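Local coordinates for protein ribonucleoside-diphosphate reductase, alpha chain (Actinobacillus ureae ATCC 25976, PDB 6DQX) that probably reduces ribonucleoside diphosphates to deoxyribonucleotides, with thioredoxin as the likely electron source, as the catalytic alpha subunit of a class Id ribonucleotide reductase, at residues M118-T121 against A122-M126; F40-R43 against G44-E48; K229-L232 against W233-L236. All coordinates share one frame; numbering follows the deposited sequence.

How the contacts relate
Along the chain the order is contact 2, contact 1, contact 3, each a local meeting of neighbouring turns. Contact 2 closes helix 35-44, the first modelled helix, near the surface. Contact 1 is buried, on helix 114-130, which connects the parallel strands 105-109 and 134-137, and faces the second subunit. Contact 3 lies on helix 227-243, on the path between strands 209-213 and 247-249 of the same mixed sheet. The centres of contacts 1 and 2 are about 29 Å apart, those of 1 and 3 about 33 Å, and those of 2 and 3, on opposite sides of the chain's centre, about 46 Å. Contacts 1 and 3 thus both sit on helices connecting parallel strands.

Contact 1. Residues M118-T121 against A122-M126; sequences MVTT and AEVGM
V119 CG1 stands over one face of the E123 carboxylate, 4.5 Å from E123 CD, while T120 CG2 approaches E123 OE1 near the carboxylate plane, at 4.0 Å. OE1 also comes to 3.5 Å from T120 CA. The side chains of T120 and E123 cross obliquely, one turn apart on helix 114-130, the helix of a beta-alpha-beta crossover between the parallel strands 105-109 and 134-137 of the reductase barrel. E123 CG stands anti to its carbonyl carbon (chi1 -74°), which lays it 3.5 Å from V119 O before the extended chain brings the carboxylate alongside T120. Its charge is met by R335, in a salt bridge to OE1, while S108 also bonds OE1 and S287 takes OE2; this buried acid is well supplied with donors. R335 bonds T120 OG1 too, and that hydroxyl and T121 OG1 turn back to the carbonyls of E116 and I117. On another flank A122 packs on M118 of the second subunit, so the helix meets its own counterpart. Regular i to i+4 bonds hold the turns together. The straightest runs from V124 N to T120 O, 3.0 Å at 176°, with V124 CG2 lying 3.3 Å from that oxygen.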
loop_
_atom_site.group_PDB
_atom_site.type_symbol
_atom_site.label_atom_id
_atom_site.label_comp_id
_atom_site.label_asym_id
_atom_site.label_seq_id
_atom_site.Cartn_x
_atom_site.Cartn_y
_atom_site.Cartn_z
ATOM N N MET A 118 -4.141 -2.856 6.372
ATOM C CA MET A 118 -2.833 -3.317 5.899
ATOM C C MET A 118 -2.777 -4.809 5.560
ATOM O O MET A 118 -2.076 -5.209 4.614
ATOM C CB MET A 118 -1.710 -2.974 6.889
ATOM C CG MET A 118 -1.463 -1.489 7.087
ATOM S SD MET A 118 -1.418 -0.470 5.600
ATOM C CE MET A 118 -2.946 0.332 5.727
ATOM N N VAL A 119 -3.507 -5.627 6.305
ATOM C CA VAL A 119 -3.618 -7.057 5.980
ATOM C C VAL A 119 -4.149 -7.232 4.543
ATOM O O VAL A 119 -3.553 -7.942 3.736
ATOM C CB VAL A 119 -4.523 -7.815 6.970
ATOM C CG1 VAL A 119 -4.892 -9.197 6.440
ATOM C CG2 VAL A 119 -3.855 -7.936 8.347
ATOM N N THR A 120 -5.218 -6.515 4.237
ATOM C CA THR A 120 -5.829 -6.559 2.906
ATOM C C THR A 120 -4.906 -5.976 1.832
ATOM O O THR A 120 -4.790 -6.537 0.756
ATOM C CB THR A 120 -7.201 -5.863 2.892
ATOM O OG1 THR A 120 -7.976 -6.351 3.979
ATOM C CG2 THR A 120 -7.939 -6.115 1.551
ATOM N N THR A 121 -4.195 -4.888 2.156
ATOM C CA THR A 121 -3.232 -4.297 1.242
ATOM C C THR A 121 -2.151 -5.301 0.814
ATOM O O THR A 121 -1.840 -5.430 -0.376
ATOM C CB THR A 121 -2.593 -3.008 1.870
ATOM O OG1 THR A 121 -3.632 -2.072 2.151
ATOM C CG2 THR A 121 -1.641 -2.348 0.947
ATOM N N ALA A 122 -1.595 -6.022 1.788
ATOM C CA ALA A 122 -0.566 -6.997 1.505
ATOM C C ALA A 122 -1.143 -8.189 0.710
ATOM O O ALA A 122 -0.464 -8.695 -0.167
ATOM C CB ALA A 122 0.099 -7.463 2.800
ATOM N N GLU A 123 -2.374 -8.608 0.992
ATOM C CA GLU A 123 -3.039 -9.685 0.188
ATOM C C GLU A 123 -3.120 -9.292 -1.257
ATOM O O GLU A 123 -2.647 -10.033 -2.135
ATOM C CB GLU A 123 -4.447 -9.982 0.685
ATOM C CG GLU A 123 -4.568 -10.748 1.986
ATOM C CD GLU A 123 -6.020 -10.846 2.441
ATOM O OE1 GLU A 123 -6.792 -9.892 2.224
ATOM O OE2 GLU A 123 -6.409 -11.869 3.033
ATOM N N VAL A 124 -3.680 -8.101 -1.497
ATOM C CA VAL A 124 -3.826 -7.568 -2.841
ATOM C C VAL A 124 -2.481 -7.405 -3.567
ATOM O O VAL A 124 -2.345 -7.732 -4.758
ATOM C CB VAL A 124 -4.652 -6.261 -2.848
ATOM C CG1 VAL A 124 -4.700 -5.648 -4.245
ATOM C CG2 VAL A 124 -6.067 -6.505 -2.340
ATOM N N GLY A 125 -1.460 -6.925 -2.857
ATOM C CA GLY A 125 -0.145 -6.870 -3.430
ATOM C C GLY A 125 0.389 -8.205 -3.883
ATOM O O GLY A 125 0.853 -8.334 -5.014
ATOM N N MET A 126 0.319 -9.207 -3.004
ATOM C CA MET A 126 0.840 -10.521 -3.320
ATOM C C MET A 126 0.057 -11.150 -4.476
ATOM O O MET A 126 0.659 -11.766 -5.366
ATOM C CB MET A 126 0.784 -11.465 -2.113
ATOM C CG MET A 126 1.712 -11.095 -0.963
ATOM S SD MET A 126 3.414 -10.948 -1.504
ATOM C CE MET A 126 3.797 -12.592 -2.051
#

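Contact 2. Residues F40-R43 against G44-E48; sequences FLQR and GYLLE
F40 and Y45 meet ring to ring where helix 35-44 gives way to loop. The edge of F40 is directed at the face of Y45 in an offset edge-to-face pair, with centroids 6.0 Å apart and planes at 87°. The protruding corner is F40 CE2, which sits 3.7 Å from Y45 OH; that hydroxyl in turn lies at the edge of the phenylalanine ring, near its plane. F40 CG is anti to the backbone N (chi1 -170°), which sets the ring beside the carbonyl carbon, where its CE2 corner reaches the Y45 hydroxyl. A second bump is the methyl CD2 of L41, on the same side of the tyrosine ring as F40 but at its CD2 corner, 3.5 Å from Y45 CD2. L46 then closes over L41 from the loop: its CG leans over the carbonyl, 3.6 Å from L41 O, and its CD1 tucks in beside L41 CB at 4.0 Å.

The same carbonyl oxygen carries the turn. L41 O accepts from Y45 N and, at 3.0 Å, from L46 N, the two donors arriving from opposite faces of its plane. G44 N still bonds F40 O, though bent to 137°. One water bridges Q42 O and L46 O, joining the last turn to the loop that follows.

Around this turn, I423 touches F40, L41 and Y45, W92 covers L41, and F422 makes another edge-to-face pair with F40. A shared i+4 and i+5 acceptor, roofed by apolar side chains, makes this a helix C-terminal turn leading toward helix 52-67.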
loop_
_atom_site.group_PDB
_atom_site.type_symbol
_atom_site.label_atom_id
_atom_site.label_comp_id
_atom_site.label_asym_id
_atom_site.label_seq_id
_atom_site.Cartn_x
_atom_site.Cartn_y
_atom_site.Cartn_z
ATOM N N PHE A 40 -2.202 -18.825 -29.577
ATOM C CA PHE A 40 -2.711 -18.103 -28.409
ATOM C C PHE A 40 -2.144 -18.694 -27.117
ATOM O O PHE A 40 -1.637 -17.975 -26.264
ATOM C CB PHE A 40 -4.238 -18.131 -28.391
ATOM C CG PHE A 40 -4.853 -17.203 -27.360
ATOM C CD1 PHE A 40 -5.007 -15.848 -27.629
ATOM C CD2 PHE A 40 -5.251 -17.681 -26.119
ATOM C CE1 PHE A 40 -5.567 -14.984 -26.686
ATOM C CE2 PHE A 40 -5.814 -16.824 -25.168
ATOM C CZ PHE A 40 -5.976 -15.475 -25.453
ATOM N N LEU A 41 -2.195 -20.016 -27.002
ATOM C CA LEU A 41 -1.697 -20.699 -25.809
ATOM C C LEU A 41 -0.174 -20.549 -25.627
ATOM O O LEU A 41 0.311 -20.317 -24.514
ATOM C CB LEU A 41 -2.064 -22.170 -25.869
ATOM C CG LEU A 41 -3.548 -22.499 -25.670
ATOM C CD1 LEU A 41 -3.787 -23.965 -25.966
ATOM C CD2 LEU A 41 -4.007 -22.152 -24.259
ATOM N N GLN A 42 0.567 -20.696 -26.718
ATOM C CA GLN A 42 2.030 -20.509 -26.687
ATOM C C GLN A 42 2.413 -19.118 -26.216
ATOM O O GLN A 42 3.312 -18.963 -25.392
ATOM C CB GLN A 42 2.648 -20.745 -28.065
ATOM C CG GLN A 42 2.761 -22.206 -28.470
ATOM C CD GLN A 42 3.239 -22.374 -29.907
ATOM O OE1 GLN A 42 4.121 -21.638 -30.375
ATOM N NE2 GLN A 42 2.659 -23.345 -30.619
ATOM N N ARG A 43 1.722 -18.114 -26.744
ATOM C CA ARG A 43 2.042 -16.730 -26.455
ATOM C C ARG A 43 1.608 -16.275 -25.077
ATOM O O ARG A 43 2.232 -15.387 -24.513
ATOM C CB ARG A 43 1.438 -15.818 -27.515
ATOM C CG ARG A 43 2.120 -16.005 -28.844
ATOM C CD ARG A 43 1.414 -15.270 -29.946
ATOM N NE ARG A 43 2.276 -15.194 -31.118
ATOM C CZ ARG A 43 2.019 -14.464 -32.201
ATOM N NH1 ARG A 43 0.908 -13.733 -32.290
ATOM N NH2 ARG A 43 2.889 -14.465 -33.207
ATOM N N GLY A 44 0.546 -16.879 -24.545
ATOM C CA GLY A 44 -0.033 -16.477 -23.264
ATOM C C GLY A 44 0.338 -17.331 -22.058
ATOM O O GLY A 44 0.744 -16.797 -21.024
ATOM N N TYR A 45 0.173 -18.648 -22.176
ATOM C CA TYR A 45 0.102 -19.532 -20.990
ATOM C C TYR A 45 1.182 -20.576 -20.845
ATOM O O TYR A 45 1.495 -20.952 -19.715
ATOM C CB TYR A 45 -1.245 -20.275 -20.928
ATOM C CG TYR A 45 -2.489 -19.423 -21.072
ATOM C CD1 TYR A 45 -2.517 -18.077 -20.691
ATOM C CD2 TYR A 45 -3.666 -19.981 -21.552
ATOM C CE1 TYR A 45 -3.663 -17.308 -20.844
ATOM C CE2 TYR A 45 -4.822 -19.221 -21.685
ATOM C CZ TYR A 45 -4.809 -17.888 -21.342
ATOM O OH TYR A 45 -5.938 -17.126 -21.488
ATOM N N LEU A 46 1.738 -21.065 -21.951
ATOM C CA LEU A 46 2.659 -22.201 -21.904
ATOM C C LEU A 46 4.084 -21.716 -21.724
ATOM O O LEU A 46 4.475 -20.709 -22.323
ATOM C CB LEU A 46 2.590 -23.002 -23.203
ATOM C CG LEU A 46 1.220 -23.609 -23.519
ATOM C CD1 LEU A 46 1.249 -24.235 -24.894
ATOM C CD2 LEU A 46 0.838 -24.635 -22.460
ATOM N N LEU A 47 4.845 -22.436 -20.917
ATOM C CA LEU A 47 6.281 -22.187 -20.810
ATOM C C LEU A 47 6.962 -22.545 -22.129
ATOM O O LEU A 47 6.557 -23.496 -22.805
ATOM C CB LEU A 47 6.883 -22.979 -19.647
ATOM C CG LEU A 47 6.585 -22.335 -18.281
ATOM C CD1 LEU A 47 6.791 -23.334 -17.159
ATOM C CD2 LEU A 47 7.435 -21.089 -18.048
ATOM N N GLU A 48 7.973 -21.754 -22.508
ATOM C CA GLU A 48 8.781 -22.033 -23.691
ATOM C C GLU A 48 9.190 -23.496 -23.646
ATOM O O GLU A 48 9.591 -24.006 -22.599
ATOM C CB GLU A 48 10.016 -21.111 -23.733
ATOM C CG GLU A 48 11.079 -21.489 -24.763
ATOM C CD GLU A 48 12.144 -20.413 -24.914
ATOM O OE1 GLU A 48 11.850 -19.364 -25.532
ATOM O OE2 GLU A 48 13.274 -20.612 -24.416
HETATM O O HOH W 1 5.351 -20.810 -24.908
#

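Contact 3. Residues K229-L232 against W233-L236; sequences KRQL and WAKL
W233 meets K229 through its backbone N and CB: CB lies 3.3 Å from K229 O, the oxygen that W233 N bonds at 2.8 Å. Backbone bonding dominates the contact. Four successive i to i+4 bonds, from W233, A234, K235 and L236 back to K229, R230, Q231 and L232, make this stretch regular alpha-helix, and the first of them, at 165°, is also the straightest.

Carbon-to-carbonyl contacts come next. A234 CB rests 3.4 Å from R230 O, K235 CB stands 3.5 Å from L232 O, and L236 CB is 3.7 Å from that same L232 oxygen. Side chain meets side chain more sparingly; the amide of Q231 bends forward until its OE1 is 4.2 Å from A234 CB.

The polar ends look outward to other parts of the chain. With its CG anti to the backbone N (chi1 -175°), the indole of W233 is carried off the helix, and NE1 hydrogen-bonds N536. K229 NZ bonds S221, and the same lysine makes a cation-pi contact with W218. K235, extended throughout, reaches D197 in a long, weak ion pair.

Apolar packing completes the setting. L232, which also lies about 3 Å from a bound 1,2-ethanediol probably left by crystallisation, packs on I187, L196 and I192 as well as W218. W233 and K229 touch M222. Helix 227-243 thus lies against helix 216-223 and the short helix 192-195, on the stretch of chain linking the parallel strands 209-213 and 247-249.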
loop_
_atom_site.group_PDB
_atom_site.type_symbol
_atom_site.label_atom_id
_atom_site.label_comp_id
_atom_site.label_asym_id
_atom_site.label_seq_id
_atom_site.Cartn_x
_atom_site.Cartn_y
_atom_site.Cartn_z
ATOM N N LYS A 229 -33.116 8.991 -2.544
ATOM C CA LYS A 229 -32.807 7.684 -3.155
ATOM C C LYS A 229 -33.027 7.723 -4.669
ATOM O O LYS A 229 -32.200 7.226 -5.446
ATOM C CB LYS A 229 -33.636 6.579 -2.519
ATOM C CG LYS A 229 -33.286 6.322 -1.070
ATOM C CD LYS A 229 -33.894 5.019 -0.590
ATOM C CE LYS A 229 -33.557 4.727 0.861
ATOM N NZ LYS A 229 -34.371 5.522 1.826
ATOM N N ARG A 230 -34.120 8.365 -5.084
ATOM C CA ARG A 230 -34.387 8.569 -6.501
ATOM C C ARG A 230 -33.253 9.310 -7.215
ATOM O O ARG A 230 -32.859 8.894 -8.290
ATOM C CB ARG A 230 -35.759 9.242 -6.726
ATOM C CG ARG A 230 -36.920 8.271 -6.553
ATOM C CD ARG A 230 -38.297 8.863 -6.828
ATOM N NE ARG A 230 -38.455 9.287 -8.223
ATOM C CZ ARG A 230 -38.307 10.534 -8.694
ATOM N NH1 ARG A 230 -37.983 11.564 -7.898
ATOM N NH2 ARG A 230 -38.481 10.763 -9.995
ATOM N N GLN A 231 -32.706 10.375 -6.624
ATOM C CA GLN A 231 -31.569 11.092 -7.259
ATOM C C GLN A 231 -30.250 10.325 -7.249
ATOM O O GLN A 231 -29.468 10.414 -8.187
ATOM C CB GLN A 231 -31.339 12.517 -6.680
ATOM C CG GLN A 231 -31.687 13.652 -7.656
ATOM C CD GLN A 231 -31.036 13.506 -9.038
ATOM O OE1 GLN A 231 -29.927 12.962 -9.172
ATOM N NE2 GLN A 231 -31.733 13.984 -10.079
ATOM N N LEU A 232 -29.987 9.605 -6.168
ATOM C CA LEU A 232 -28.791 8.779 -6.086
ATOM C C LEU A 232 -28.851 7.656 -7.122
ATOM O O LEU A 232 -27.887 7.414 -7.829
ATOM C CB LEU A 232 -28.647 8.201 -4.680
ATOM C CG LEU A 232 -27.335 7.488 -4.363
ATOM C CD1 LEU A 232 -26.171 8.467 -4.348
ATOM C CD2 LEU A 232 -27.445 6.794 -3.011
ATOM N N TRP A 233 -30.000 6.987 -7.210
ATOM C CA TRP A 233 -30.177 5.892 -8.161
ATOM C C TRP A 233 -30.008 6.424 -9.567
ATOM O O TRP A 233 -29.314 5.815 -10.370
ATOM C CB TRP A 233 -31.541 5.244 -7.969
ATOM C CG TRP A 233 -31.787 4.026 -8.809
ATOM C CD1 TRP A 233 -32.730 3.880 -9.784
ATOM C CD2 TRP A 233 -31.099 2.774 -8.727
ATOM N NE1 TRP A 233 -32.666 2.612 -10.326
ATOM C CE2 TRP A 233 -31.679 1.912 -9.692
ATOM C CE3 TRP A 233 -30.055 2.290 -7.930
ATOM C CZ2 TRP A 233 -31.233 0.601 -9.890
ATOM C CZ3 TRP A 233 -29.607 0.980 -8.136
ATOM C CH2 TRP A 233 -30.202 0.155 -9.108
ATOM N N ALA A 234 -30.611 7.582 -9.850
ATOM C CA ALA A 234 -30.458 8.228 -11.165
ATOM C C ALA A 234 -29.002 8.491 -11.520
ATOM O O ALA A 234 -28.584 8.238 -12.639
ATOM C CB ALA A 234 -31.265 9.525 -11.232
ATOM N N LYS A 235 -28.227 8.984 -10.556
ATOM C CA LYS A 235 -26.803 9.226 -10.768
ATOM C C LYS A 235 -26.029 7.918 -11.042
ATOM O O LYS A 235 -25.187 7.867 -11.918
ATOM C CB LYS A 235 -26.205 9.977 -9.563
ATOM C CG LYS A 235 -24.762 10.386 -9.778
ATOM C CD LYS A 235 -24.165 11.187 -8.628
ATOM C CE LYS A 235 -22.707 11.502 -8.955
ATOM N NZ LYS A 235 -22.057 12.415 -7.973
ATOM N N LEU A 236 -26.328 6.863 -10.291
ATOM C CA LEU A 236 -25.685 5.561 -10.515
ATOM C C LEU A 236 -25.934 5.070 -11.946
ATOM O O LEU A 236 -24.996 4.675 -12.646
ATOM C CB LEU A 236 -26.184 4.544 -9.479
ATOM C CG LEU A 236 -25.457 3.196 -9.434
ATOM C CD1 LEU A 236 -25.653 2.543 -8.070
ATOM C CD2 LEU A 236 -25.920 2.277 -10.558
#